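Local structure of B-agarase (Agarivorans gilvus, 5Z6P) at residues 614-625 with 636-646. The protein probably hydrolyses beta-galactosidic linkages of agarose, as expected of a glycoside hydrolase family 50 beta-agarase. Numbering follows the deposited sequence.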
loop_
_atom_site.group_PDB
_atom_site.type_symbol
_atom_site.label_atom_id
_atom_site.label_comp_id
_atom_site.label_asym_id
_atom_site.label_seq_id
_atom_site.Cartn_x
_atom_site.Cartn_y
_atom_site.Cartn_z
ATOM N N LEU A 614 15.159 -7.426 -17.575
ATOM C CA LEU A 614 14.239 -8.204 -16.779
ATOM C C LEU A 614 12.826 -7.640 -16.790
ATOM O O LEU A 614 12.610 -6.436 -16.648
ATOM C CB LEU A 614 14.752 -8.300 -15.336
ATOM C CG LEU A 614 16.080 -9.058 -15.168
ATOM C CD1 LEU A 614 16.536 -9.064 -13.724
ATOM C CD2 LEU A 614 15.971 -10.481 -15.677
ATOM N N TYR A 615 11.868 -8.532 -16.982
ATOM C CA TYR A 615 10.465 -8.183 -16.870
ATOM C C TYR A 615 9.991 -8.619 -15.483
ATOM O O TYR A 615 10.018 -9.807 -15.149
ATOM C CB TYR A 615 9.660 -8.843 -17.998
ATOM C CG TYR A 615 8.161 -8.779 -17.843
ATOM C CD1 TYR A 615 7.535 -7.682 -17.268
ATOM C CD2 TYR A 615 7.369 -9.832 -18.275
ATOM C CE1 TYR A 615 6.147 -7.640 -17.128
ATOM C CE2 TYR A 615 6.011 -9.803 -18.144
ATOM C CZ TYR A 615 5.394 -8.709 -17.566
ATOM O OH TYR A 615 4.030 -8.719 -17.450
ATOM N N LEU A 616 9.568 -7.648 -14.681
ATOM C CA LEU A 616 9.369 -7.869 -13.257
ATOM C C LEU A 616 7.917 -8.013 -12.847
ATOM O O LEU A 616 7.615 -8.016 -11.671
ATOM C CB LEU A 616 10.009 -6.730 -12.461
ATOM C CG LEU A 616 11.479 -6.459 -12.787
ATOM C CD1 LEU A 616 11.908 -5.188 -12.108
ATOM C CD2 LEU A 616 12.407 -7.603 -12.401
ATOM N N GLY A 617 7.011 -8.130 -13.812
ATOM C CA GLY A 617 5.631 -8.419 -13.467
ATOM C C GLY A 617 4.737 -7.220 -13.199
ATOM O O GLY A 617 5.000 -6.121 -13.680
ATOM N N CYS A 618 3.668 -7.440 -12.441
ATOM C CA CYS A 618 2.600 -6.454 -12.311
ATOM C C CYS A 618 2.271 -6.045 -10.885
ATOM O O CYS A 618 1.229 -5.430 -10.640
ATOM C CB CYS A 618 1.323 -6.983 -12.959
ATOM S SG CYS A 618 0.706 -8.480 -12.201
ATOM N N ARG A 619 3.136 -6.418 -9.950
ATOM C CA ARG A 619 3.045 -5.955 -8.580
ATOM C C ARG A 619 1.702 -6.323 -7.957
ATOM O O ARG A 619 0.809 -5.471 -7.836
ATOM C CB ARG A 619 3.271 -4.429 -8.521
ATOM C CG ARG A 619 4.561 -3.994 -9.238
ATOM C CD ARG A 619 4.601 -2.496 -9.544
ATOM N NE ARG A 619 4.638 -1.701 -8.327
ATOM C CZ ARG A 619 5.739 -1.514 -7.610
ATOM N NH1 ARG A 619 6.880 -2.069 -8.011
ATOM N NH2 ARG A 619 5.700 -0.770 -6.505
ATOM N N PHE A 620 1.566 -7.598 -7.586
ATOM C CA PHE A 620 0.342 -8.124 -6.983
ATOM C C PHE A 620 0.027 -7.493 -5.617
ATOM O O PHE A 620 0.817 -7.628 -4.683
ATOM C CB PHE A 620 0.444 -9.648 -6.785
ATOM C CG PHE A 620 0.509 -10.449 -8.063
ATOM C CD1 PHE A 620 -0.542 -10.419 -8.975
ATOM C CD2 PHE A 620 1.591 -11.273 -8.325
ATOM C CE1 PHE A 620 -0.495 -11.188 -10.149
ATOM C CE2 PHE A 620 1.644 -12.046 -9.495
ATOM C CZ PHE A 620 0.601 -11.988 -10.397
ATOM N N ALA A 621 -1.129 -6.849 -5.476
ATOM C CA ALA A 621 -1.595 -6.493 -4.130
ATOM C C ALA A 621 -2.117 -7.754 -3.463
ATOM O O ALA A 621 -2.495 -8.701 -4.156
ATOM C CB ALA A 621 -2.671 -5.434 -4.182
ATOM N N ASP A 622 -2.162 -7.766 -2.130
ATOM C CA ASP A 622 -2.604 -8.956 -1.405
ATOM C C ASP A 622 -4.101 -9.241 -1.613
ATOM O O ASP A 622 -4.540 -10.380 -1.432
ATOM C CB ASP A 622 -2.248 -8.862 0.097
ATOM C CG ASP A 622 -2.955 -7.708 0.836
ATOM O OD1 ASP A 622 -3.627 -6.878 0.218
ATOM O OD2 ASP A 622 -2.805 -7.626 2.062
ATOM N N TRP A 623 -4.865 -8.226 -2.026
ATOM C CA TRP A 623 -6.284 -8.407 -2.364
ATOM C C TRP A 623 -6.481 -8.641 -3.870
ATOM O O TRP A 623 -7.604 -8.807 -4.348
ATOM C CB TRP A 623 -7.108 -7.191 -1.930
ATOM C CG TRP A 623 -6.450 -5.889 -2.283
ATOM C CD1 TRP A 623 -5.766 -5.062 -1.433
ATOM C CD2 TRP A 623 -6.383 -5.273 -3.574
ATOM N NE1 TRP A 623 -5.286 -3.982 -2.116
ATOM C CE2 TRP A 623 -5.656 -4.082 -3.433
ATOM C CE3 TRP A 623 -6.865 -5.614 -4.845
ATOM C CZ2 TRP A 623 -5.398 -3.233 -4.501
ATOM C CZ3 TRP A 623 -6.613 -4.774 -5.895
ATOM C CH2 TRP A 623 -5.895 -3.595 -5.720
ATOM N N GLY A 624 -5.382 -8.614 -4.611
ATOM C CA GLY A 624 -5.435 -8.810 -6.042
ATOM C C GLY A 624 -4.478 -9.897 -6.456
ATOM O O GLY A 624 -3.640 -9.688 -7.320
ATOM N N MET A 625 -4.591 -11.052 -5.814
ATOM C CA MET A 625 -3.759 -12.194 -6.152
ATOM C C MET A 625 -4.367 -13.501 -5.696
ATOM O O MET A 625 -5.205 -13.548 -4.798
ATOM C CB MET A 625 -2.350 -12.039 -5.577
ATOM C CG MET A 625 -2.271 -12.028 -4.085
ATOM S SD MET A 625 -0.548 -12.076 -3.556
ATOM C CE MET A 625 -0.245 -13.844 -3.483
ATOM N N HIS A 636 5.838 -16.452 -17.515
ATOM C CA HIS A 636 6.331 -15.448 -18.444
ATOM C C HIS A 636 7.240 -14.362 -17.835
ATOM O O HIS A 636 8.103 -13.859 -18.521
ATOM C CB HIS A 636 5.139 -14.784 -19.168
ATOM C CG HIS A 636 4.307 -15.747 -19.960
ATOM N ND1 HIS A 636 4.728 -16.287 -21.160
ATOM C CD2 HIS A 636 3.086 -16.291 -19.723
ATOM C CE1 HIS A 636 3.816 -17.125 -21.610
ATOM N NE2 HIS A 636 2.809 -17.146 -20.759
ATOM N N VAL A 637 7.055 -13.998 -16.570
ATOM C CA VAL A 637 7.909 -12.963 -16.007
ATOM C C VAL A 637 9.294 -13.506 -15.673
ATOM O O VAL A 637 9.499 -14.711 -15.569
ATOM C CB VAL A 637 7.292 -12.322 -14.740
ATOM C CG1 VAL A 637 5.872 -11.830 -15.035
ATOM C CG2 VAL A 637 7.314 -13.284 -13.582
ATOM N N ASP A 638 10.250 -12.602 -15.523
ATOM C CA ASP A 638 11.560 -12.976 -15.065
ATOM C C ASP A 638 11.595 -12.987 -13.526
ATOM O O ASP A 638 12.239 -13.848 -12.908
ATOM C CB ASP A 638 12.593 -12.026 -15.642
ATOM C CG ASP A 638 12.698 -12.130 -17.157
ATOM O OD1 ASP A 638 12.881 -13.238 -17.681
ATOM O OD2 ASP A 638 12.603 -11.101 -17.823
ATOM N N VAL A 639 10.895 -12.029 -12.923
ATOM C CA VAL A 639 10.779 -11.929 -11.478
ATOM C C VAL A 639 9.333 -11.660 -11.152
ATOM O O VAL A 639 8.712 -10.808 -11.792
ATOM C CB VAL A 639 11.645 -10.793 -10.886
ATOM C CG1 VAL A 639 11.462 -10.714 -9.367
ATOM C CG2 VAL A 639 13.088 -10.962 -11.241
ATOM N N VAL A 640 8.788 -12.363 -10.166
ATOM C CA VAL A 640 7.425 -12.094 -9.739
ATOM C C VAL A 640 7.448 -10.994 -8.669
ATOM O O VAL A 640 8.238 -11.063 -7.715
ATOM C CB VAL A 640 6.713 -13.355 -9.199
ATOM C CG1 VAL A 640 5.261 -13.054 -8.912
ATOM C CG2 VAL A 640 6.811 -14.513 -10.199
ATOM N N SER A 641 6.616 -9.966 -8.856
ATOM C CA SER A 641 6.600 -8.828 -7.945
ATOM C C SER A 641 5.327 -8.824 -7.107
ATOM O O SER A 641 4.227 -9.071 -7.623
ATOM C CB SER A 641 6.748 -7.502 -8.706
ATOM O OG SER A 641 5.806 -7.336 -9.751
ATOM N N TYR A 642 5.499 -8.587 -5.809
ATOM C CA TYR A 642 4.400 -8.465 -4.855
ATOM C C TYR A 642 4.514 -7.154 -4.062
ATOM O O TYR A 642 5.621 -6.722 -3.762
ATOM C CB TYR A 642 4.394 -9.634 -3.857
ATOM C CG TYR A 642 4.496 -11.020 -4.463
ATOM C CD1 TYR A 642 5.732 -11.588 -4.749
ATOM C CD2 TYR A 642 3.348 -11.769 -4.722
ATOM C CE1 TYR A 642 5.821 -12.881 -5.293
ATOM C CE2 TYR A 642 3.419 -13.039 -5.257
ATOM C CZ TYR A 642 4.661 -13.588 -5.550
ATOM O OH TYR A 642 4.725 -14.854 -6.088
ATOM N N ASN A 643 3.382 -6.539 -3.721
ATOM C CA ASN A 643 3.386 -5.449 -2.734
ATOM C C ASN A 643 2.860 -6.015 -1.422
ATOM O O ASN A 643 1.901 -6.760 -1.429
ATOM C CB ASN A 643 2.536 -4.252 -3.188
ATOM C CG ASN A 643 3.084 -3.569 -4.432
ATOM O OD1 ASN A 643 4.251 -3.739 -4.804
ATOM N ND2 ASN A 643 2.245 -2.776 -5.070
ATOM N N TYR A 644 3.488 -5.688 -0.296
ATOM C CA TYR A 644 3.101 -6.361 0.932
ATOM C C TYR A 644 3.278 -5.505 2.164
ATOM O O TYR A 644 4.366 -5.389 2.718
ATOM C CB TYR A 644 3.870 -7.672 1.090
ATOM C CG TYR A 644 3.174 -8.667 1.972
ATOM C CD1 TYR A 644 1.967 -9.229 1.590
ATOM C CD2 TYR A 644 3.721 -9.058 3.197
ATOM C CE1 TYR A 644 1.316 -10.122 2.390
ATOM C CE2 TYR A 644 3.075 -9.967 4.010
ATOM C CZ TYR A 644 1.874 -10.500 3.594
ATOM O OH TYR A 644 1.203 -11.401 4.372
ATOM N N TYR A 645 2.155 -4.932 2.580
ATOM C CA TYR A 645 2.080 -4.010 3.696
ATOM C C TYR A 645 1.716 -4.768 4.960
ATOM O O TYR A 645 0.575 -4.740 5.403
ATOM C CB TYR A 645 1.065 -2.915 3.398
ATOM C CG TYR A 645 1.522 -1.937 2.330
ATOM C CD1 TYR A 645 2.408 -0.911 2.643
ATOM C CD2 TYR A 645 1.082 -2.040 1.017
ATOM C CE1 TYR A 645 2.827 0.001 1.687
ATOM C CE2 TYR A 645 1.502 -1.149 0.057
ATOM C CZ TYR A 645 2.371 -0.117 0.399
ATOM O OH TYR A 645 2.789 0.788 -0.546
ATOM N N LYS A 646 2.698 -5.482 5.507
ATOM C CA LYS A 646 2.557 -6.168 6.782
ATOM C C LYS A 646 3.886 -5.985 7.508
ATOM O O LYS A 646 4.771 -5.306 7.005
ATOM C CB LYS A 646 2.214 -7.655 6.592
ATOM C CG LYS A 646 0.930 -7.942 5.795
ATOM C CD LYS A 646 -0.329 -7.563 6.551
ATOM C CE LYS A 646 -1.504 -7.336 5.598
ATOM N NZ LYS A 646 -2.669 -6.686 6.265
HETATM O O HOH W 1 3.812 -9.888 -10.436
HETATM O O HOH W 2 -0.619 -5.795 1.912
HETATM O O HOH W 3 -0.354 -5.859 -1.034
HETATM O O HOH W 4 -4.263 -5.905 3.802
#
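Ser641 turns toward 614-625, and its hydroxyl is gripped twice: OG donates to Leu616 O (2.7 Å) and accepts from Arg619 N (2.8 Å). With chi1 at 53°, OG sits between its own N and carbonyl carbon, placed to span the irregular backbone at Gly617 and Cys618. One residue on, a single beta bridge joins Phe620 to Tyr642: Phe620 N bonds to Ser641 O and Asn643 N to Phe620 O. The Phe620 ring meets Val640 CG1 at its edge through CE2 (3.8 Å), while the Tyr642 ring lies obliquely beside it, planes 44° apart. Met625 SD then comes up to the edge of Tyr642, a Met-aromatic contact. The two segments run side by side in the same direction, as successive strand positions of what is probably the family's (beta/alpha)8 barrel, with helix 627-634 between them in the manner of a beta-alpha-beta crossover. The Arg619 chain bends at chi3, and Asn643 OD1 lies over one face of its guanidinium, 3.7 Å from NH2; the polar ends are held elsewhere, Arg619 by Asn508 and Glu668, Asn643 by Glu509. Toward the N-terminal ends of the two segments, Asp638 OD2 takes Tyr615 N on its anti lone pair, almost straight at 173°, and also pairs with Lys607. Tyr615 O in turn accepts from both Asp638 N and Val639 N. Val637 CG1 rests off-centre against the Tyr615 ring, 4.2 Å from its centroid.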